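Side-chain contacts in SusD superfamily protein (Bacteroides fragilis, PDB 3L22), which probably binds sugars at the bacterial outer membrane and holds zinc ions in the crystal: residues Y172-I175 and L176-E180; A127-Y130 and L131-Y135; F15-P18 and T19-E22. One frame throughout, in Å; residues are numbered along the deposited sequence.

Contact 1. Residues Y172-I175 and L176-E180; sequences YEHI and LSDLE. With ZN (zinc ion), chain H; EDO (1,2-ethanediol), chain Z.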
loop_
_atom_site.group_PDB
_atom_site.type_symbol
_atom_site.label_atom_id
_atom_site.label_comp_id
_atom_site.label_asym_id
_atom_site.label_seq_id
_atom_site.Cartn_x
_atom_site.Cartn_y
_atom_site.Cartn_z
ATOM N N TYR A 172 -5.444 -10.956 9.162
ATOM C CA TYR A 172 -6.365 -10.762 8.067
ATOM C C TYR A 172 -7.820 -10.872 8.485
ATOM O O TYR A 172 -8.670 -10.102 8.011
ATOM C CB TYR A 172 -6.104 -11.726 6.916
ATOM C CG TYR A 172 -4.907 -11.406 6.046
ATOM C CD1 TYR A 172 -4.634 -10.097 5.620
ATOM C CD2 TYR A 172 -4.077 -12.410 5.586
ATOM C CE1 TYR A 172 -3.533 -9.826 4.777
ATOM C CE2 TYR A 172 -2.978 -12.120 4.775
ATOM C CZ TYR A 172 -2.729 -10.856 4.363
ATOM O OH TYR A 172 -1.642 -10.591 3.552
ATOM N N GLU A 173 -8.118 -11.814 9.367
ATOM C CA GLU A 173 -9.502 -12.039 9.795
ATOM C C GLU A 173 -10.010 -10.857 10.605
ATOM O O GLU A 173 -11.174 -10.476 10.470
ATOM C CB GLU A 173 -9.628 -13.356 10.570
ATOM C CG GLU A 173 -9.607 -14.581 9.618
ATOM C CD GLU A 173 -9.381 -15.922 10.302
ATOM O OE1 GLU A 173 -8.810 -15.978 11.435
ATOM O OE2 GLU A 173 -9.791 -16.946 9.685
ATOM N N HIS A 174 -9.134 -10.248 11.401
ATOM C CA HIS A 174 -9.541 -9.059 12.146
ATOM C C HIS A 174 -9.736 -7.847 11.193
ATOM O O HIS A 174 -10.700 -7.087 11.325
ATOM C CB HIS A 174 -8.584 -8.660 13.270
ATOM C CG HIS A 174 -8.940 -7.328 13.802
ATOM N ND1 HIS A 174 -10.003 -7.162 14.644
ATOM C CD2 HIS A 174 -8.550 -6.083 13.439
ATOM C CE1 HIS A 174 -10.223 -5.876 14.838
ATOM N NE2 HIS A 174 -9.361 -5.196 14.095
ATOM N N ILE A 175 -8.848 -7.698 10.232
ATOM C CA ILE A 175 -8.989 -6.667 9.193
ATOM C C ILE A 175 -10.354 -6.794 8.537
ATOM O O ILE A 175 -11.043 -5.799 8.380
ATOM C CB ILE A 175 -7.861 -6.739 8.146
ATOM C CG1 ILE A 175 -6.539 -6.295 8.786
ATOM C CG2 ILE A 175 -8.175 -5.864 6.913
ATOM C CD1 ILE A 175 -5.255 -6.681 8.007
ATOM N N LEU A 176 -10.786 -8.021 8.232
ATOM C CA LEU A 176 -12.091 -8.206 7.618
ATOM C C LEU A 176 -13.203 -7.773 8.570
ATOM O O LEU A 176 -14.214 -7.215 8.108
ATOM C CB LEU A 176 -12.297 -9.648 7.152
ATOM C CG LEU A 176 -11.408 -10.134 6.020
ATOM C CD1 LEU A 176 -11.617 -11.660 5.845
ATOM C CD2 LEU A 176 -11.670 -9.364 4.740
ATOM N N SER A 177 -13.034 -8.022 9.873
ATOM C CA SER A 177 -13.996 -7.507 10.850
ATOM C C SER A 177 -14.088 -5.968 10.877
ATOM O O SER A 177 -15.177 -5.413 10.942
ATOM C CB SER A 177 -13.673 -7.998 12.252
ATOM O OG SER A 177 -13.832 -9.378 12.331
ATOM N N ASP A 178 -12.948 -5.299 10.791
ATOM C CA ASP A 178 -12.934 -3.837 10.761
ATOM C C ASP A 178 -13.526 -3.281 9.462
ATOM O O ASP A 178 -13.831 -2.095 9.393
ATOM C CB ASP A 178 -11.508 -3.297 10.976
ATOM C CG ASP A 178 -11.107 -3.201 12.451
ATOM O OD1 ASP A 178 -11.934 -3.331 13.389
ATOM O OD2 ASP A 178 -9.914 -2.955 12.706
ATOM N N LEU A 179 -13.662 -4.116 8.434
ATOM C CA LEU A 179 -14.226 -3.699 7.158
ATOM C C LEU A 179 -15.612 -4.316 6.921
ATOM O O LEU A 179 -16.155 -4.247 5.806
ATOM C CB LEU A 179 -13.272 -4.103 6.035
ATOM C CG LEU A 179 -11.871 -3.475 6.096
ATOM C CD1 LEU A 179 -11.036 -4.098 4.984
ATOM C CD2 LEU A 179 -11.917 -1.949 5.946
ATOM N N GLU A 180 -16.197 -4.911 7.945
ATOM C CA GLU A 180 -17.434 -5.671 7.710
ATOM C C GLU A 180 -18.673 -4.828 7.577
ATOM O O GLU A 180 -19.603 -5.255 6.905
ATOM C CB GLU A 180 -17.677 -6.722 8.777
ATOM C CG GLU A 180 -18.149 -6.202 10.115
ATOM C CD GLU A 180 -18.097 -7.302 11.227
ATOM O OE1 GLU A 180 -17.720 -8.469 10.945
ATOM O OE2 GLU A 180 -18.452 -6.973 12.370
HETATM ZN ZN ZN H . -11.229 -8.669 15.600
HETATM C C1 EDO Z . -17.081 -9.434 5.027
HETATM O O1 EDO Z . -17.508 -8.492 4.051
HETATM C C2 EDO Z . -15.884 -9.041 5.855
HETATM O O2 EDO Z . -15.445 -7.702 5.709
HETATM O O HOH W 1 -12.931 -7.320 16.064
#
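A zinc-ligand histidine backed by a carboxylate marks the last turn of helix 168-178, where His174 and Asp178 meet one helical turn apart. The imidazole works at both of its nitrogens: His174 ND1 binds the zinc ion at 2.2 Å, and a water stands at the same distance from the metal, while His174 NE2 donates to Asp178 OD2 at 2.7 Å. Two further atoms from outside these segments complete the metal's shell. The histidine-aspartate hydrogen bond is short but bent, with an N-H...O angle of 133°. Ring and carboxylate planes stand 83° apart, and NE2 comes down on OD2 from above the carboxylate plane. A chi1 of 170° lays the ring beside the carbonyl carbon, on the side toward the next turn and Asp178. Such second-shell support would fix the rotation of the imidazole and probably makes ND1 a better metal ligand.

Round the helix, Ile175 and Leu179 lie side by side, CG2 of Ile175 reaching CD1 of Leu179 at 3.9 Å. Leu176 O accepts from O2 of an ethanediol at 2.7 Å, a molecule probably from the crystallisation liquor, also hydrogen-bonded to Lys207 NZ.

Two other helices frame the turn. Helix 113-131 sends Arg124, whose salt bridge to Asp178 OD1 gives the carboxylate a second partner, and Tyr129, which packs on Ile175; from helix 200-213, Val210 and Tyr211 cover Ile175 and Leu176.

Contact 2. Residues A127-Y130 and L131-Y135; sequences AYYY and LNNLY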
loop_
_atom_site.group_PDB
_atom_site.type_symbol
_atom_site.label_atom_id
_atom_site.label_comp_id
_atom_site.label_asym_id
_atom_site.label_seq_id
_atom_site.Cartn_x
_atom_site.Cartn_y
_atom_site.Cartn_z
ATOM N N ALA A 127 -3.499 -0.090 8.838
ATOM C CA ALA A 127 -2.254 -0.175 9.590
ATOM C C ALA A 127 -1.861 -1.644 9.789
ATOM O O ALA A 127 -0.726 -2.054 9.480
ATOM C CB ALA A 127 -2.396 0.548 10.913
ATOM N N TYR A 128 -2.817 -2.459 10.242
ATOM C CA TYR A 128 -2.566 -3.899 10.393
ATOM C C TYR A 128 -2.229 -4.580 9.069
ATOM O O TYR A 128 -1.412 -5.509 9.039
ATOM C CB TYR A 128 -3.742 -4.612 11.091
ATOM C CG TYR A 128 -3.673 -4.482 12.592
ATOM C CD1 TYR A 128 -2.628 -5.074 13.300
ATOM C CD2 TYR A 128 -4.622 -3.741 13.315
ATOM C CE1 TYR A 128 -2.519 -4.953 14.670
ATOM C CE2 TYR A 128 -4.523 -3.623 14.723
ATOM C CZ TYR A 128 -3.461 -4.231 15.381
ATOM O OH TYR A 128 -3.297 -4.126 16.732
ATOM N N TYR A 129 -2.860 -4.141 7.978
ATOM C CA TYR A 129 -2.597 -4.731 6.681
ATOM C C TYR A 129 -1.122 -4.574 6.264
ATOM O O TYR A 129 -0.488 -5.520 5.772
ATOM C CB TYR A 129 -3.547 -4.116 5.619
ATOM C CG TYR A 129 -3.125 -4.393 4.210
ATOM C CD1 TYR A 129 -3.499 -5.573 3.575
ATOM C CD2 TYR A 129 -2.375 -3.483 3.502
ATOM C CE1 TYR A 129 -3.124 -5.850 2.278
ATOM C CE2 TYR A 129 -1.972 -3.753 2.175
ATOM C CZ TYR A 129 -2.356 -4.924 1.575
ATOM O OH TYR A 129 -1.994 -5.199 0.269
ATOM N N TYR A 130 -0.589 -3.366 6.443
ATOM C CA TYR A 130 0.817 -3.145 6.125
ATOM C C TYR A 130 1.777 -3.933 7.051
ATOM O O TYR A 130 2.744 -4.515 6.560
ATOM C CB TYR A 130 1.132 -1.651 6.062
ATOM C CG TYR A 130 0.548 -0.979 4.822
ATOM C CD1 TYR A 130 0.934 -1.383 3.550
ATOM C CD2 TYR A 130 -0.347 0.076 4.934
ATOM C CE1 TYR A 130 0.437 -0.765 2.413
ATOM C CE2 TYR A 130 -0.868 0.696 3.817
ATOM C CZ TYR A 130 -0.459 0.287 2.556
ATOM O OH TYR A 130 -0.954 0.891 1.437
ATOM N N LEU A 131 1.478 -4.027 8.342
ATOM C CA LEU A 131 2.275 -4.859 9.243
ATOM C C LEU A 131 2.247 -6.338 8.798
ATOM O O LEU A 131 3.277 -7.028 8.822
ATOM C CB LEU A 131 1.791 -4.736 10.682
ATOM C CG LEU A 131 1.887 -3.385 11.407
ATOM C CD1 LEU A 131 1.237 -3.503 12.785
ATOM C CD2 LEU A 131 3.390 -2.938 11.496
ATOM N N ASN A 132 1.100 -6.784 8.286
ATOM C CA ASN A 132 0.917 -8.175 7.894
ATOM C C ASN A 132 1.686 -8.510 6.615
ATOM O O ASN A 132 1.759 -9.673 6.242
ATOM C CB ASN A 132 -0.573 -8.507 7.669
ATOM C CG ASN A 132 -0.987 -9.855 8.241
ATOM O OD1 ASN A 132 -0.386 -10.346 9.190
ATOM N ND2 ASN A 132 -2.050 -10.458 7.662
ATOM N N ASN A 133 2.182 -7.488 5.920
ATOM C CA ASN A 133 2.996 -7.663 4.717
ATOM C C ASN A 133 4.480 -7.365 4.928
ATOM O O ASN A 133 5.228 -7.213 3.939
ATOM C CB ASN A 133 2.416 -6.802 3.593
ATOM C CG ASN A 133 1.178 -7.414 2.978
ATOM O OD1 ASN A 133 1.295 -8.346 2.171
ATOM N ND2 ASN A 133 -0.012 -6.922 3.365
ATOM N N LEU A 134 4.920 -7.372 6.195
ATOM C CA LEU A 134 6.339 -7.236 6.568
ATOM C C LEU A 134 6.843 -8.345 7.508
ATOM O O LEU A 134 7.887 -8.941 7.248
ATOM C CB LEU A 134 6.614 -5.870 7.188
ATOM C CG LEU A 134 6.488 -4.691 6.210
ATOM C CD1 LEU A 134 6.403 -3.354 6.972
ATOM C CD2 LEU A 134 7.647 -4.729 5.183
ATOM N N TYR A 135 6.092 -8.641 8.563
ATOM C CA TYR A 135 6.561 -9.497 9.648
ATOM C C TYR A 135 6.310 -11.015 9.482
ATOM O O TYR A 135 7.189 -11.782 9.764
ATOM C CB TYR A 135 6.050 -8.936 10.984
ATOM C CG TYR A 135 6.615 -7.540 11.209
ATOM C CD1 TYR A 135 7.932 -7.361 11.678
ATOM C CD2 TYR A 135 5.876 -6.403 10.899
ATOM C CE1 TYR A 135 8.484 -6.075 11.848
ATOM C CE2 TYR A 135 6.436 -5.116 11.051
ATOM C CZ TYR A 135 7.719 -4.957 11.531
ATOM O OH TYR A 135 8.224 -3.687 11.702
#
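Asn133 folds back onto Tyr129 where helix 113-131 runs out, and its amide nitrogen is the tight point of this contact. Asn133 ND2 donates to the backbone oxygen of Tyr129 at 2.8 Å, a bond of 149° at hydrogen that approaches from above the carbonyl plane. An asparagine side chain just past the helix thus takes up a backbone carbonyl of the last turn. The same nitrogen rests over one face of the Tyr129 ring, offset toward the rim, its closest ring atom being CE1 of Tyr129 at 3.5 Å from Asn133 ND2. The chi1 of Tyr129, 165°, swings the ring round to the side where its own carbonyl oxygen is gripped. Ring and amide planes are 59° apart, so the two groups do not stack flat. In the backbone, Asn133 N bonds to Tyr130 O, only three residues back, at 3.1 Å.

The other end is looser: CD1 of Tyr128 lies 4.2 Å from CD1 of Leu131, a grazing apolar touch. Neither end faces solvent, for all the touching residues are buried, and the slack side is filled from elsewhere in the fold.

Helix 79-103 supplies Tyr89 and Ile92 against Tyr128, whose hydroxyl bonds the carbonyl of Arg151. Helix 44-52 brings Phe49 to Tyr130 and Asn133, while helix 168-178 presents Tyr172 to both asparagines, Asn132 and Asn133.

Contact 3. Residues F15-P18 and T19-E22; sequences FTSP and TRIE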
loop_
_atom_site.group_PDB
_atom_site.type_symbol
_atom_site.label_atom_id
_atom_site.label_comp_id
_atom_site.label_asym_id
_atom_site.label_seq_id
_atom_site.Cartn_x
_atom_site.Cartn_y
_atom_site.Cartn_z
ATOM N N PHE A 15 -14.732 14.979 23.735
ATOM C CA PHE A 15 -15.582 15.093 22.562
ATOM C C PHE A 15 -16.867 15.821 22.894
ATOM O O PHE A 15 -17.935 15.226 22.945
ATOM C CB PHE A 15 -15.894 13.720 21.980
ATOM C CG PHE A 15 -14.720 13.008 21.331
ATOM C CD1 PHE A 15 -13.467 13.607 21.138
ATOM C CD2 PHE A 15 -14.898 11.721 20.883
ATOM C CE1 PHE A 15 -12.448 12.917 20.529
ATOM C CE2 PHE A 15 -13.887 11.040 20.270
ATOM C CZ PHE A 15 -12.656 11.627 20.093
ATOM N N THR A 16 -16.760 17.119 23.092
ATOM C CA THR A 16 -17.905 17.942 23.436
ATOM C C THR A 16 -18.592 18.497 22.198
ATOM O O THR A 16 -19.619 19.092 22.320
ATOM C CB THR A 16 -17.465 19.129 24.311
ATOM O OG1 THR A 16 -16.472 19.856 23.599
ATOM C CG2 THR A 16 -16.867 18.649 25.619
ATOM N N SER A 17 -18.024 18.323 21.008
ATOM C CA SER A 17 -18.652 18.848 19.782
ATOM C C SER A 17 -18.221 18.048 18.590
ATOM O O SER A 17 -17.191 17.372 18.650
ATOM C CB SER A 17 -18.226 20.282 19.524
ATOM O OG SER A 17 -16.860 20.315 19.193
ATOM N N PRO A 18 -18.999 18.125 17.502
ATOM C CA PRO A 18 -18.630 17.405 16.284
ATOM C C PRO A 18 -17.274 17.846 15.738
ATOM O O PRO A 18 -16.522 17.003 15.274
ATOM C CB PRO A 18 -19.735 17.796 15.288
ATOM C CG PRO A 18 -20.902 18.176 16.118
ATOM C CD PRO A 18 -20.345 18.744 17.400
ATOM N N THR A 19 -16.946 19.138 15.809
ATOM C CA THR A 19 -15.679 19.575 15.253
ATOM C C THR A 19 -14.506 18.962 16.067
ATOM O O THR A 19 -13.486 18.607 15.496
ATOM C CB THR A 19 -15.539 21.110 15.078
ATOM O OG1 THR A 19 -15.371 21.727 16.334
ATOM C CG2 THR A 19 -16.757 21.741 14.405
ATOM N N ARG A 20 -14.671 18.760 17.369
ATOM C CA ARG A 20 -13.626 18.044 18.159
ATOM C C ARG A 20 -13.492 16.562 17.792
ATOM O O ARG A 20 -12.400 16.055 17.678
ATOM C CB ARG A 20 -13.865 18.178 19.653
ATOM C CG ARG A 20 -13.459 19.569 20.136
ATOM C CD ARG A 20 -13.379 19.602 21.608
ATOM N NE ARG A 20 -12.808 20.845 22.107
ATOM C CZ ARG A 20 -12.677 21.130 23.398
ATOM N NH1 ARG A 20 -13.076 20.259 24.335
ATOM N NH2 ARG A 20 -12.140 22.290 23.756
ATOM N N ILE A 21 -14.608 15.895 17.548
ATOM C CA ILE A 21 -14.567 14.506 17.058
ATOM C C ILE A 21 -13.817 14.443 15.723
ATOM O O ILE A 21 -12.879 13.663 15.527
ATOM C CB ILE A 21 -15.982 13.903 16.882
ATOM C CG1 ILE A 21 -16.720 13.837 18.242
ATOM C CG2 ILE A 21 -15.859 12.490 16.251
ATOM C CD1 ILE A 21 -18.265 13.572 18.120
ATOM N N GLU A 22 -14.201 15.312 14.816
ATOM C CA GLU A 22 -13.607 15.306 13.509
ATOM C C GLU A 22 -12.126 15.703 13.512
ATOM O O GLU A 22 -11.392 15.168 12.729
ATOM C CB GLU A 22 -14.406 16.192 12.568
ATOM C CG GLU A 22 -15.722 15.541 12.258
ATOM C CD GLU A 22 -16.670 16.407 11.452
ATOM O OE1 GLU A 22 -16.207 17.419 10.926
ATOM O OE2 GLU A 22 -17.869 16.052 11.337
#
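Ser17 caps helix 18-33, and the residues Thr19 to Glu22 show how a first turn takes up what the preceding loop offers. Thr19 begins the walk: its OG1 lies 3.5 Å from Ser17 OG, which brings two hydroxyls together beside the helix start.

Arg20 follows and provides the capping bond, its backbone N donating to Ser17 OG at 3.2 Å with an angle of 160° at hydrogen. The serine oxygen can meet it because chi1 of 68° places OG between the backbone N and the carbonyl carbon of Ser17. The side chain of Arg20 runs out extended from CG to NE, passing back over the loop, so that NH1 of Arg20 comes within 3.5 Å of Thr16 OG1; the same nitrogen makes a weak hydrogen bond to the carbonyl of Ile14.

Ile21, the buried residue of the set, packs against Phe15. Its CG1 touches CG of Phe15 at 3.8 Å, and its CA stands over the centre of one face of the phenyl ring. The two side chains cross at about a right angle. Phe98 and Leu102 of helix 79-103, with Val108 of helix 106-109, close round the isoleucine.

Glu22 comes last, its N bonded to Pro18 O at 2.9 Å. Its CG also passes near that oxygen, and its carboxylate is held by the hydroxyl of Tyr116.

Polar and apolar devices thus divide the labour at this helix start. Ser17, at the N-cap, takes the N-H of Arg20, three residues on; proline in the first turn brings no N-H that would need a partner, and the apolar contact of Phe15 with Ile21 ties the loop to the helix. A carboxylate so near an N-terminus would probably also gain from the helix dipole.

Contacts 1 and 2 touch one another, their centres 13 Å apart. CE1 of Tyr172 approaches ND2 of Asn132 at 3.3 Å, and CD1 of Ile175 comes to 3.5 Å from N of Tyr129, so consecutive helices 113-131 and 168-178 pack directly. Contact 3 stands apart at the surface, with centres 27 Å from contact 1 and 30 Å from contact 2, and nearest atoms about 16 and 17 Å away. Zinc gives a further comparison. Contact 1 supplies a ligand itself, the side chain of Tyr128 in contact 2 lies about 8 Å from that same zinc, and the side chain of Glu22 in contact 3 is about 7 Å from another, near the site of Glu119 and His197.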